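Local coordinates for protein MGS-M4 (Unidentified, PDB 4Q3M) that probably reduces carbonyl compounds, as a TIM-barrel member of the aldo-keto reductase family whose natural substrate is unknown, at residues A30-A33 / A34-G38; Y48-E51 / E52-R56; F121-L124 / Y125-K129. All coordinates share one frame; numbering follows the deposited sequence.

How the contacts relate
All three are local contacts between residues a helical turn or so apart, two at helix ends and one at a loop-to-helix start. Contacts 1 and 3, both partly buried, close C-terminal helix ends with a glycine in a Schellman motif; contact 2 is the buried start of helix 51-59. Contacts 1 and 2 touch, since V31 CG2 packs 3.9 Å from V54 CG2, joining neighbouring barrel helices. Contact 3 sits apart, its centre about 22 Å from that of contact 2 and about 29 Å from that of contact 1. At the helix ends the methylene parts of E36, E126 and E127 lie by backbone carbonyl oxygens; in contact 2, E51 and E53 reach polar groups of other elements, as E122 does in contact 3.

Contact 1. Residues A30-A33 / A34-G38; sequences AVKA and ALEGG
V31 packs on L35 and K32 on E36 in a local contact over the last turns of helix 26-37, which a Schellman motif closes at G38. The helix is the crossover between strands 17-18 and 41-43, a beta-alpha-beta unit of the TIM barrel. The backbone carries most of the contact: the N-H of L35 meets V31 O at 2.7 Å, and that of E36 meets K32 O, also at 2.7 Å and nearly straight (167°). A34 N bonds to A30 O at 2.9 Å. The ladder then frays, because G37 N reaches A33 O only weakly, at 3.5 Å. G38, with positive phi (129°), turns the chain out of the helix; its N-H makes a weak bond to L35 O while Y39 N returns to A34 O.

On the buried side, V31 and L35 lie side by side and point the same way, with CG1 of V31 3.7 Å from CD1 of L35. V31 CG1 stands anti to its own N (chi1 168°), which brings it alongside the leucine branch and leaves CG2 beside the N; the valine also packs on V54 and A57 of helix 51-59. L35 rests on S61 and I68. The outer face is polar. K32 bends at its second and third torsions, and NZ makes weak bonds to Y28 OH and D60 O rather than pairing with E36. It is instead the aliphatic part of the lysine that meets the glutamate, CG of K32 lying 3.4 Å from OE1 of E36.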
ATOM      1  N   ALA A  30      -3.812 -31.008   7.432  1.00 65.89           N
ATOM      2  CA  ALA A  30      -3.398 -30.327   6.210  1.00 59.07           C
ATOM      3  C   ALA A  30      -1.906 -30.496   5.941  1.00 59.60           C
ATOM      4  O   ALA A  30      -1.500 -30.746   4.805  1.00 62.00           O
ATOM      5  CB  ALA A  30      -3.756 -28.850   6.285  1.00 55.77           C
ATOM      6  N   VAL A  31      -1.099 -30.361   6.989  1.00 58.95           N
ATOM      7  CA  VAL A  31       0.351 -30.474   6.866  1.00 60.63           C
ATOM      8  C   VAL A  31       0.770 -31.838   6.323  1.00 71.12           C
ATOM      9  O   VAL A  31       1.555 -31.921   5.378  1.00 72.56           O
ATOM     10  CB  VAL A  31       1.053 -30.231   8.219  1.00 57.00           C
ATOM     11  CG1 VAL A  31       2.518 -30.632   8.144  1.00 56.72           C
ATOM     12  CG2 VAL A  31       0.919 -28.773   8.630  1.00 53.81           C
ATOM     13  N   LYS A  32       0.236 -32.903   6.911  1.00 78.22           N
ATOM     14  CA  LYS A  32       0.585 -34.255   6.487  1.00 82.67           C
ATOM     15  C   LYS A  32      -0.005 -34.587   5.120  1.00 80.56           C
ATOM     16  O   LYS A  32       0.647 -35.233   4.299  1.00 80.75           O
ATOM     17  CB  LYS A  32       0.120 -35.283   7.515  1.00 90.44           C
ATOM     18  CG  LYS A  32       0.511 -36.707   7.164  1.00 99.82           C
ATOM     19  CD  LYS A  32       1.393 -37.312   8.236  1.00107.83           C
ATOM     20  CE  LYS A  32       0.699 -37.286   9.584  1.00112.90           C
ATOM     21  NZ  LYS A  32       1.493 -37.992  10.618  1.00116.36           N
ATOM     22  N   ALA A  33      -1.237 -34.147   4.880  1.00 78.63           N
ATOM     23  CA  ALA A  33      -1.876 -34.336   3.581  1.00 75.67           C
ATOM     24  C   ALA A  33      -1.051 -33.664   2.490  1.00 69.38           C
ATOM     25  O   ALA A  33      -1.068 -34.083   1.333  1.00 72.19           O
ATOM     26  CB  ALA A  33      -3.294 -33.787   3.594  1.00 61.98           C
ATOM     27  N   ALA A  34      -0.327 -32.619   2.878  1.00 61.21           N
ATOM     28  CA  ALA A  34       0.581 -31.927   1.976  1.00 57.68           C
ATOM     29  C   ALA A  34       1.920 -32.655   1.888  1.00 56.87           C
ATOM     30  O   ALA A  34       2.446 -32.872   0.798  1.00 59.83           O
ATOM     31  CB  ALA A  34       0.786 -30.493   2.431  1.00 54.96           C
ATOM     32  N   LEU A  35       2.463 -33.030   3.044  1.00 55.05           N
ATOM     33  CA  LEU A  35       3.746 -33.724   3.105  1.00 59.04           C
ATOM     34  C   LEU A  35       3.712 -35.041   2.333  1.00 66.80           C
ATOM     35  O   LEU A  35       4.678 -35.399   1.659  1.00 69.66           O
ATOM     36  CB  LEU A  35       4.149 -33.980   4.560  1.00 52.95           C
ATOM     37  CG  LEU A  35       4.706 -32.785   5.337  1.00 57.17           C
ATOM     38  CD1 LEU A  35       4.931 -33.148   6.796  1.00 56.34           C
ATOM     39  CD2 LEU A  35       5.997 -32.287   4.705  1.00 48.11           C
ATOM     40  N   GLU A  36       2.595 -35.755   2.433  1.00 69.93           N
ATOM     41  CA  GLU A  36       2.412 -36.992   1.681  1.00 72.97           C
ATOM     42  C   GLU A  36       2.276 -36.699   0.191  1.00 74.57           C
ATOM     43  O   GLU A  36       2.677 -37.503  -0.649  1.00 79.75           O
ATOM     44  CB  GLU A  36       1.181 -37.753   2.180  1.00 76.37           C
ATOM     45  CG  GLU A  36       1.300 -38.278   3.601  1.00 80.35           C
ATOM     46  CD  GLU A  36       0.016 -38.916   4.092  1.00 85.46           C
ATOM     47  OE1 GLU A  36       0.008 -39.448   5.222  1.00 89.08           O
ATOM     48  OE2 GLU A  36      -0.987 -38.885   3.349  1.00 86.00           O
ATOM     49  N   GLY A  37       1.710 -35.539  -0.126  1.00 72.58           N
ATOM     50  CA  GLY A  37       1.493 -35.142  -1.505  1.00 71.80           C
ATOM     51  C   GLY A  37       2.767 -34.755  -2.230  1.00 67.21           C
ATOM     52  O   GLY A  37       2.811 -34.748  -3.460  1.00 65.44           O
ATOM     53  N   GLY A  38       3.806 -34.428  -1.469  1.00 64.71           N
ATOM     54  CA  GLY A  38       5.088 -34.075  -2.052  1.00 62.31           C
ATOM     55  C   GLY A  38       5.659 -32.769  -1.536  1.00 58.40           C
ATOM     56  O   GLY A  38       6.778 -32.393  -1.892  1.00 55.18           O
TER

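Contact 2. Residues Y48-E51 / E52-R56; sequences YGNE and EEVGR
OE2 of E51, whose backbone O receives the N-H of G55 one turn on, is gripped by two hydroxyl groups, T72 OG1 and S91 OG. A weak bond from N94 ND2 to OE1 gives this buried carboxylate a third partner, tying the first residue of helix 51-59 to strand 69-74 and helix 81-94. The bond from G55 N to E51 O measures 3.1 Å, and the donor stands above the carbonyl plane, 44° out of it. By contrast, V54 N approaches N50 O almost in line with the C=O bond, at 2.8 Å.

N50 is the N-cap residue, but its amide does no capping. Its chi1 of 57° sets CG between the backbone N and the carbonyl carbon; OD1 bonds to T44 OG1, and the side chain crosses that of V54 at a slant, OD1 3.8 Å from CG2. E53 turns to N25 N and, weakly, to Y28 N at the start of helix 26-37. On the exposed side, R56 NH1 makes a weak 2.9 Å bond to E52 O. This is the first turn of a barrel helix just after the loop from strand 41-43, at the C-terminal strand ends where TIM barrels place their active sites.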
ATOM      1  N   TYR A  48      -0.781 -17.649  14.204  1.00 54.95           N
ATOM      2  CA  TYR A  48      -1.687 -18.669  13.690  1.00 56.59           C
ATOM      3  C   TYR A  48      -2.085 -19.632  14.801  1.00 55.34           C
ATOM      4  O   TYR A  48      -3.163 -20.224  14.767  1.00 57.88           O
ATOM      5  CB  TYR A  48      -1.046 -19.438  12.532  1.00 54.99           C
ATOM      6  CG  TYR A  48      -0.665 -18.580  11.347  1.00 58.08           C
ATOM      7  CD1 TYR A  48      -1.296 -17.365  11.110  1.00 58.25           C
ATOM      8  CD2 TYR A  48       0.327 -18.985  10.465  1.00 58.39           C
ATOM      9  CE1 TYR A  48      -0.948 -16.577  10.028  1.00 57.28           C
ATOM     10  CE2 TYR A  48       0.682 -18.205   9.380  1.00 58.98           C
ATOM     11  CZ  TYR A  48       0.042 -17.003   9.166  1.00 58.67           C
ATOM     12  OH  TYR A  48       0.393 -16.224   8.087  1.00 57.44           O
ATOM     13  N   GLY A  49      -1.204 -19.784  15.785  1.00 52.16           N
ATOM     14  CA  GLY A  49      -1.459 -20.661  16.912  1.00 52.65           C
ATOM     15  C   GLY A  49      -1.573 -22.119  16.514  1.00 53.71           C
ATOM     16  O   GLY A  49      -2.328 -22.877  17.120  1.00 57.03           O
ATOM     17  N   ASN A  50      -0.824 -22.513  15.487  1.00 49.24           N
ATOM     18  CA  ASN A  50      -0.833 -23.900  15.035  1.00 52.30           C
ATOM     19  C   ASN A  50       0.565 -24.509  14.998  1.00 55.27           C
ATOM     20  O   ASN A  50       0.758 -25.595  14.454  1.00 59.36           O
ATOM     21  CB  ASN A  50      -1.494 -24.013  13.656  1.00 54.17           C
ATOM     22  CG  ASN A  50      -0.822 -23.146  12.601  1.00 54.14           C
ATOM     23  OD1 ASN A  50       0.348 -22.780  12.720  1.00 52.99           O
ATOM     24  ND2 ASN A  50      -1.568 -22.818  11.552  1.00 54.44           N
ATOM     25  N   GLU A  51       1.532 -23.802  15.578  1.00 55.46           N
ATOM     26  CA  GLU A  51       2.913 -24.274  15.634  1.00 54.42           C
ATOM     27  C   GLU A  51       3.006 -25.637  16.310  1.00 60.16           C
ATOM     28  O   GLU A  51       3.886 -26.441  16.000  1.00 59.72           O
ATOM     29  CB  GLU A  51       3.796 -23.266  16.372  1.00 51.80           C
ATOM     30  CG  GLU A  51       4.000 -21.956  15.634  1.00 49.75           C
ATOM     31  CD  GLU A  51       4.786 -20.949  16.449  1.00 49.57           C
ATOM     32  OE1 GLU A  51       4.537 -20.845  17.669  1.00 49.46           O
ATOM     33  OE2 GLU A  51       5.657 -20.264  15.871  1.00 47.77           O
ATOM     34  N   GLU A  52       2.088 -25.886  17.236  1.00 64.63           N
ATOM     35  CA  GLU A  52       2.023 -27.157  17.939  1.00 71.77           C
ATOM     36  C   GLU A  52       1.565 -28.283  17.015  1.00 71.42           C
ATOM     37  O   GLU A  52       2.202 -29.334  16.940  1.00 68.72           O
ATOM     38  CB  GLU A  52       1.087 -27.047  19.142  1.00 81.62           C
ATOM     39  CG  GLU A  52       1.600 -26.138  20.246  1.00 86.69           C
ATOM     40  CD  GLU A  52       0.768 -26.234  21.510  1.00 93.85           C
ATOM     41  OE1 GLU A  52       0.350 -27.356  21.863  1.00100.28           O
ATOM     42  OE2 GLU A  52       0.533 -25.188  22.150  1.00 94.29           O
ATOM     43  N   GLU A  53       0.461 -28.055  16.308  1.00 71.95           N
ATOM     44  CA  GLU A  53      -0.100 -29.062  15.412  1.00 72.61           C
ATOM     45  C   GLU A  53       0.767 -29.272  14.176  1.00 71.29           C
ATOM     46  O   GLU A  53       0.872 -30.389  13.667  1.00 75.55           O
ATOM     47  CB  GLU A  53      -1.519 -28.674  14.993  1.00 73.54           C
ATOM     48  CG  GLU A  53      -2.522 -28.663  16.134  1.00 78.10           C
ATOM     49  CD  GLU A  53      -3.940 -28.415  15.660  1.00 83.30           C
ATOM     50  OE1 GLU A  53      -4.138 -28.246  14.438  1.00 81.54           O
ATOM     51  OE2 GLU A  53      -4.855 -28.390  16.509  1.00 88.76           O
ATOM     52  N   VAL A  54       1.380 -28.197  13.691  1.00 65.81           N
ATOM     53  CA  VAL A  54       2.272 -28.281  12.540  1.00 61.36           C
ATOM     54  C   VAL A  54       3.518 -29.090  12.885  1.00 63.59           C
ATOM     55  O   VAL A  54       3.928 -29.970  12.127  1.00 62.60           O
ATOM     56  CB  VAL A  54       2.688 -26.881  12.039  1.00 52.54           C
ATOM     57  CG1 VAL A  54       3.839 -26.984  11.049  1.00 47.64           C
ATOM     58  CG2 VAL A  54       1.501 -26.167  11.411  1.00 49.40           C
ATOM     59  N   GLY A  55       4.105 -28.796  14.040  1.00 65.10           N
ATOM     60  CA  GLY A  55       5.323 -29.456  14.473  1.00 63.35           C
ATOM     61  C   GLY A  55       5.177 -30.947  14.707  1.00 63.04           C
ATOM     62  O   GLY A  55       6.101 -31.715  14.439  1.00 56.99           O
ATOM     63  N   ARG A  56       4.018 -31.361  15.208  1.00 64.81           N
ATOM     64  CA  ARG A  56       3.773 -32.772  15.489  1.00 69.18           C
ATOM     65  C   ARG A  56       3.434 -33.545  14.220  1.00 67.88           C
ATOM     66  O   ARG A  56       3.698 -34.744  14.126  1.00 69.84           O
ATOM     67  CB  ARG A  56       2.650 -32.928  16.517  1.00 76.29           C
ATOM     68  CG  ARG A  56       3.040 -32.486  17.916  1.00 84.60           C
ATOM     69  CD  ARG A  56       1.912 -32.709  18.907  1.00 94.50           C
ATOM     70  NE  ARG A  56       2.264 -32.230  20.242  1.00101.11           N
ATOM     71  CZ  ARG A  56       2.186 -30.959  20.618  1.00100.73           C
ATOM     72  NH1 ARG A  56       1.770 -30.042  19.759  1.00 94.69           N
ATOM     73  NH2 ARG A  56       2.526 -30.604  21.849  1.00104.78           N
TER

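Contact 3. Residues F121-L124 / Y125-K129; sequences FETL and YEEGK
The carbonyl of L124 meets the N-H of K129, with its O 2.9 Å from K129 N and the bond fairly straight at 154°; E127 N adds a weak bond to the same oxygen. One turn earlier the regular ladder still runs, Y125 N bonding to F121 O and E126 N to E122 O, and it ends with E127 N at 3.0 Å from T123 O.

T123 and E127 lie side by side, pointing the same way, and OE2 of E127 comes 3.7 Å from CG2 of T123. The glutamate's CG, anti to its carbonyl carbon (chi1 -69°), lies beyond the end of the threonine carbonyl, near T123 O. L124 and K129 pass at a slant, CD2 of the leucine 4.0 Å from CD of the extended lysine, whose NZ forms a long salt bridge with E127 OE1.

Farther out, L124 packs on L85 and F88 of helix 81-94, and K129 also lies on F88. T123 OG1 is held by Y81 OH and R119 O, and E122 OE2 by the N-H groups of K151 and I152. Y125 OH bonds to N8 ND2, in the turn of the N-terminal hairpin. G128, at positive phi, is the turning residue; K129 N to L124 O and the weak G128 N to Y125 O bond complete the Schellman motif that closes crossover helix 111-126 before barrel strand 133-136.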
ATOM      1  N   PHE A 121      17.534 -11.723  15.392  1.00 39.09           N
ATOM      2  CA  PHE A 121      17.550 -12.703  14.309  1.00 42.62           C
ATOM      3  C   PHE A 121      18.989 -13.054  13.950  1.00 43.57           C
ATOM      4  O   PHE A 121      19.325 -14.219  13.739  1.00 44.89           O
ATOM      5  CB  PHE A 121      16.827 -12.180  13.062  1.00 42.22           C
ATOM      6  CG  PHE A 121      15.325 -12.239  13.143  1.00 39.47           C
ATOM      7  CD1 PHE A 121      14.667 -12.217  14.361  1.00 43.60           C
ATOM      8  CD2 PHE A 121      14.568 -12.324  11.984  1.00 36.75           C
ATOM      9  CE1 PHE A 121      13.287 -12.268  14.419  1.00 42.09           C
ATOM     10  CE2 PHE A 121      13.189 -12.381  12.039  1.00 29.08           C
ATOM     11  CZ  PHE A 121      12.549 -12.351  13.258  1.00 29.86           C
ATOM     12  N   GLU A 122      19.832 -12.028  13.886  1.00 45.04           N
ATOM     13  CA  GLU A 122      21.234 -12.194  13.524  1.00 47.76           C
ATOM     14  C   GLU A 122      21.993 -13.011  14.564  1.00 48.91           C
ATOM     15  O   GLU A 122      22.856 -13.816  14.219  1.00 44.18           O
ATOM     16  CB  GLU A 122      21.899 -10.828  13.339  1.00 46.02           C
ATOM     17  CG  GLU A 122      21.418 -10.072  12.111  1.00 44.69           C
ATOM     18  CD  GLU A 122      22.045  -8.698  11.987  1.00 44.58           C
ATOM     19  OE1 GLU A 122      22.387  -8.102  13.029  1.00 45.97           O
ATOM     20  OE2 GLU A 122      22.195  -8.214  10.845  1.00 44.23           O
ATOM     21  N   THR A 123      21.668 -12.799  15.836  1.00 51.76           N
ATOM     22  CA  THR A 123      22.275 -13.568  16.916  1.00 54.62           C
ATOM     23  C   THR A 123      21.899 -15.041  16.791  1.00 55.19           C
ATOM     24  O   THR A 123      22.743 -15.924  16.946  1.00 56.03           O
ATOM     25  CB  THR A 123      21.845 -13.042  18.301  1.00 53.57           C
ATOM     26  OG1 THR A 123      22.284 -11.687  18.458  1.00 55.61           O
ATOM     27  CG2 THR A 123      22.449 -13.892  19.408  1.00 54.06           C
ATOM     28  N   LEU A 124      20.628 -15.295  16.498  1.00 52.30           N
ATOM     29  CA  LEU A 124      20.131 -16.656  16.327  1.00 52.59           C
ATOM     30  C   LEU A 124      20.748 -17.323  15.102  1.00 52.01           C
ATOM     31  O   LEU A 124      21.007 -18.526  15.104  1.00 53.67           O
ATOM     32  CB  LEU A 124      18.605 -16.654  16.211  1.00 53.18           C
ATOM     33  CG  LEU A 124      17.835 -16.162  17.438  1.00 56.45           C
ATOM     34  CD1 LEU A 124      16.375 -15.912  17.087  1.00 58.73           C
ATOM     35  CD2 LEU A 124      17.953 -17.154  18.583  1.00 44.36           C
ATOM     36  N   TYR A 125      20.981 -16.532  14.058  1.00 48.95           N
ATOM     37  CA  TYR A 125      21.587 -17.039  12.832  1.00 46.76           C
ATOM     38  C   TYR A 125      23.034 -17.448  13.075  1.00 47.19           C
ATOM     39  O   TYR A 125      23.492 -18.475  12.575  1.00 44.78           O
ATOM     40  CB  TYR A 125      21.508 -15.991  11.721  1.00 43.23           C
ATOM     41  CG  TYR A 125      21.990 -16.479  10.373  1.00 43.66           C
ATOM     42  CD1 TYR A 125      21.159 -17.223   9.544  1.00 45.15           C
ATOM     43  CD2 TYR A 125      23.273 -16.191   9.926  1.00 42.87           C
ATOM     44  CE1 TYR A 125      21.595 -17.669   8.309  1.00 44.94           C
ATOM     45  CE2 TYR A 125      23.716 -16.631   8.694  1.00 45.39           C
ATOM     46  CZ  TYR A 125      22.874 -17.370   7.888  1.00 46.73           C
ATOM     47  OH  TYR A 125      23.313 -17.810   6.662  1.00 47.55           O
ATOM     48  N   GLU A 126      23.745 -16.637  13.851  1.00 47.53           N
ATOM     49  CA  GLU A 126      25.130 -16.928  14.196  1.00 53.01           C
ATOM     50  C   GLU A 126      25.221 -18.153  15.100  1.00 54.95           C
ATOM     51  O   GLU A 126      26.204 -18.892  15.060  1.00 58.33           O
ATOM     52  CB  GLU A 126      25.779 -15.718  14.874  1.00 55.03           C
ATOM     53  CG  GLU A 126      25.957 -14.520  13.953  1.00 61.30           C
ATOM     54  CD  GLU A 126      26.440 -13.285  14.688  1.00 67.55           C
ATOM     55  OE1 GLU A 126      26.622 -13.358  15.921  1.00 70.65           O
ATOM     56  OE2 GLU A 126      26.637 -12.241  14.031  1.00 69.14           O
ATOM     57  N   GLU A 127      24.186 -18.368  15.906  1.00 53.38           N
ATOM     58  CA  GLU A 127      24.148 -19.502  16.823  1.00 60.32           C
ATOM     59  C   GLU A 127      23.645 -20.770  16.135  1.00 59.02           C
ATOM     60  O   GLU A 127      23.593 -21.838  16.744  1.00 62.94           O
ATOM     61  CB  GLU A 127      23.274 -19.178  18.038  1.00 65.63           C
ATOM     62  CG  GLU A 127      23.876 -18.135  18.968  1.00 70.34           C
ATOM     63  CD  GLU A 127      22.972 -17.801  20.139  1.00 73.01           C
ATOM     64  OE1 GLU A 127      21.801 -18.238  20.131  1.00 72.80           O
ATOM     65  OE2 GLU A 127      23.433 -17.104  21.067  1.00 73.21           O
ATOM     66  N   GLY A 128      23.273 -20.643  14.865  1.00 52.49           N
ATOM     67  CA  GLY A 128      22.862 -21.787  14.070  1.00 52.28           C
ATOM     68  C   GLY A 128      21.462 -22.289  14.363  1.00 54.06           C
ATOM     69  O   GLY A 128      21.121 -23.422  14.022  1.00 54.71           O
ATOM     70  N   LYS A 129      20.643 -21.449  14.989  1.00 55.64           N
ATOM     71  CA  LYS A 129      19.273 -21.830  15.318  1.00 55.39           C
ATOM     72  C   LYS A 129      18.310 -21.499  14.179  1.00 54.50           C
ATOM     73  O   LYS A 129      17.227 -22.076  14.088  1.00 56.33           O
ATOM     74  CB  LYS A 129      18.824 -21.152  16.613  1.00 56.35           C
ATOM     75  CG  LYS A 129      19.537 -21.675  17.851  1.00 60.42           C
ATOM     76  CD  LYS A 129      19.017 -21.014  19.117  1.00 63.55           C
ATOM     77  CE  LYS A 129      19.711 -21.570  20.350  1.00 67.07           C
ATOM     78  NZ  LYS A 129      19.236 -20.914  21.599  1.00 69.72           N
TER